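Local coordinates for protein malyl-CoA lyase/beta-methylmalyl-CoA lyase (Methylobacterium extorquens, PDB 5UGR) that belongs to the HpcH/HpaI aldolase/citrate lyase family of TIM-barrel enzymes, binds a magnesium ion and assembles as a hexamer, at residues A278-E286 / V296-D304. Sequence-based numbering, arbitrary orientation.
Sequences ARRILEAME and VSLDGRLID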
# COMPACT_ATOMS: atom_id res chain seq x y z
N ALA A 278 5.03 36.39 11.48
CA ALA A 278 5.90 35.33 11.99
C ALA A 278 6.65 35.76 13.27
O ALA A 278 6.73 34.97 14.24
CB ALA A 278 6.85 34.79 10.91
N ARG A 279 7.18 36.98 13.29
CA ARG A 279 7.89 37.48 14.48
C ARG A 279 6.97 37.57 15.68
O ARG A 279 7.36 37.23 16.81
CB ARG A 279 8.58 38.83 14.24
CG ARG A 279 9.71 38.72 13.21
CD ARG A 279 10.85 39.68 13.43
NE ARG A 279 11.77 39.72 12.30
CZ ARG A 279 12.88 38.99 12.14
NH1 ARG A 279 13.30 38.07 13.05
NH2 ARG A 279 13.60 39.19 11.04
N ARG A 280 5.74 37.92 15.43
CA ARG A 280 4.77 38.03 16.52
C ARG A 280 4.33 36.69 17.04
O ARG A 280 4.04 36.55 18.22
CB ARG A 280 3.55 38.81 16.06
CG ARG A 280 3.91 40.28 15.78
CD ARG A 280 2.71 41.11 15.43
NE ARG A 280 1.82 41.28 16.57
CZ ARG A 280 0.50 41.00 16.57
NH1 ARG A 280 -0.12 40.60 15.50
NH2 ARG A 280 -0.22 41.12 17.69
N ILE A 281 4.31 35.69 16.15
CA ILE A 281 4.09 34.33 16.58
C ILE A 281 5.21 33.88 17.54
O ILE A 281 4.93 33.28 18.57
CB ILE A 281 3.91 33.38 15.38
CG1 ILE A 281 2.53 33.59 14.74
CG2 ILE A 281 4.05 31.94 15.80
CD1 ILE A 281 2.35 32.93 13.36
N LEU A 282 6.46 34.16 17.18
CA LEU A 282 7.60 33.76 18.02
C LEU A 282 7.53 34.50 19.37
O LEU A 282 7.81 33.89 20.40
CB LEU A 282 8.95 34.00 17.30
CG LEU A 282 9.20 33.27 15.97
CD1 LEU A 282 10.68 33.25 15.66
CD2 LEU A 282 8.58 31.89 15.90
N GLU A 283 7.13 35.77 19.36
CA GLU A 283 7.02 36.46 20.65
C GLU A 283 5.81 35.91 21.43
O GLU A 283 5.92 35.74 22.63
CB GLU A 283 7.04 37.98 20.50
CG GLU A 283 8.42 38.58 20.16
CD GLU A 283 9.38 38.54 21.31
OE1 GLU A 283 9.15 39.26 22.28
OE2 GLU A 283 10.36 37.79 21.24
N ALA A 284 4.74 35.50 20.76
CA ALA A 284 3.62 34.86 21.45
C ALA A 284 4.00 33.53 22.08
O ALA A 284 3.50 33.15 23.16
CB ALA A 284 2.45 34.65 20.49
N MET A 285 4.91 32.81 21.43
CA MET A 285 5.46 31.58 22.01
C MET A 285 6.22 31.89 23.29
O MET A 285 6.08 31.17 24.29
CB MET A 285 6.44 30.89 21.06
CG MET A 285 5.79 30.37 19.82
SD MET A 285 6.97 30.10 18.51
CE MET A 285 8.14 28.97 19.27
N GLU A 286 7.06 32.92 23.24
CA GLU A 286 7.81 33.32 24.43
C GLU A 286 6.85 33.74 25.56
O GLU A 286 7.04 33.38 26.72
CB GLU A 286 8.74 34.48 24.05
CG GLU A 286 9.93 34.56 24.94
CD GLU A 286 10.95 35.60 24.48
OE1 GLU A 286 11.73 35.34 23.55
OE2 GLU A 286 10.94 36.67 25.06
N VAL A 296 -0.23 28.62 22.76
CA VAL A 296 0.20 29.91 22.24
C VAL A 296 -1.02 30.61 21.62
O VAL A 296 -1.78 30.02 20.87
CB VAL A 296 1.30 29.67 21.21
CG1 VAL A 296 1.71 30.96 20.53
CG2 VAL A 296 2.48 28.94 21.83
N SER A 297 -1.20 31.89 21.94
CA SER A 297 -2.30 32.70 21.47
C SER A 297 -1.72 33.97 20.82
O SER A 297 -0.79 34.60 21.37
CB SER A 297 -3.09 33.14 22.76
OG SER A 297 -4.20 33.77 22.39
N LEU A 298 -2.27 34.38 19.70
CA LEU A 298 -1.97 35.65 19.06
C LEU A 298 -3.26 36.26 18.57
O LEU A 298 -4.00 35.66 17.83
CB LEU A 298 -1.05 35.43 17.86
CG LEU A 298 -0.62 36.71 17.11
CD1 LEU A 298 0.20 37.60 18.01
CD2 LEU A 298 0.18 36.37 15.90
N ASP A 299 -3.53 37.50 19.01
CA ASP A 299 -4.73 38.23 18.61
C ASP A 299 -5.99 37.38 18.80
O ASP A 299 -6.90 37.39 18.00
CB ASP A 299 -4.60 38.75 17.18
CG ASP A 299 -3.37 39.62 16.97
OD1 ASP A 299 -2.93 40.32 17.89
OD2 ASP A 299 -2.80 39.57 15.88
N GLY A 300 -6.02 36.64 19.90
CA GLY A 300 -7.22 35.86 20.24
C GLY A 300 -7.39 34.52 19.53
O GLY A 300 -8.47 33.91 19.61
N ARG A 301 -6.33 34.06 18.86
CA ARG A 301 -6.36 32.83 18.12
C ARG A 301 -5.25 31.90 18.61
O ARG A 301 -4.10 32.29 18.74
CB ARG A 301 -6.17 33.07 16.62
CG ARG A 301 -6.44 31.84 15.83
CD ARG A 301 -6.52 32.16 14.36
NE ARG A 301 -6.72 30.90 13.64
CZ ARG A 301 -6.60 30.75 12.35
NH1 ARG A 301 -6.30 31.82 11.57
NH2 ARG A 301 -6.76 29.55 11.82
N LEU A 302 -5.61 30.63 18.79
CA LEU A 302 -4.62 29.60 19.09
C LEU A 302 -3.68 29.43 17.90
O LEU A 302 -4.19 29.32 16.76
CB LEU A 302 -5.30 28.26 19.44
CG LEU A 302 -4.38 27.13 19.82
CD1 LEU A 302 -5.05 26.12 20.74
CD2 LEU A 302 -4.01 26.33 18.61
N ILE A 303 -2.38 29.41 18.15
CA ILE A 303 -1.39 29.20 17.11
C ILE A 303 -0.83 27.80 17.33
O ILE A 303 -0.15 27.56 18.31
CB ILE A 303 -0.25 30.24 17.12
CG1 ILE A 303 -0.79 31.67 17.14
CG2 ILE A 303 0.65 30.00 15.92
CD1 ILE A 303 -1.67 32.06 15.98
N ASP A 304 -1.13 26.88 16.41
CA ASP A 304 -0.78 25.48 16.61
C ASP A 304 0.69 25.17 16.22
O ASP A 304 1.39 26.04 15.68
CB ASP A 304 -1.80 24.56 15.88
CG ASP A 304 -1.81 24.70 14.40
OD1 ASP A 304 -0.84 25.21 13.79
OD2 ASP A 304 -2.78 24.13 13.78
O HOH W 1 0.77 33.29 23.80
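Ala284 gives the helix 272-291 a shallow spot where the hairpin 296-303 can settle: its CB lies 3.8 Å from Val296 CG1 and 3.4 Å from the carbonyl O of Ser297, closeness that a small methyl permits. The two branches of the beta-branched Val296 fit against the helix, CG1 on Ala284 and near Met285 N, CG2 4.1 Å from Met285 CG. On the buried side the branched Ile281 serves two strands, its CG1 reaching Leu298 CD2 at 3.8 Å and its CG2 meeting Ile303 CG2. A water bridges the backbones, donating to Ala284 O and accepting from Ser297 N.

The solvent-facing side is polar and less densely packed. Arg280, bent at chi3 (69°), forms an end-on salt bridge with Asp299 in the hairpin's type I' turn, two nearly straight hydrogen bonds, NH1 to OD2 (2.9 Å) and NH2 to OD1 (2.8 Å), the planes 25° apart. Leu298 CD1 rests over one guanidinium face, toward its rim.

Arg301 forms salt bridges with Asp45 and Asp167 of a second subunit, residues of its magnesium site. Well out from the chain's centre, the hairpin links helix 272-291 to helix 305-322, which Asp304 N-caps and which also packs on Met285.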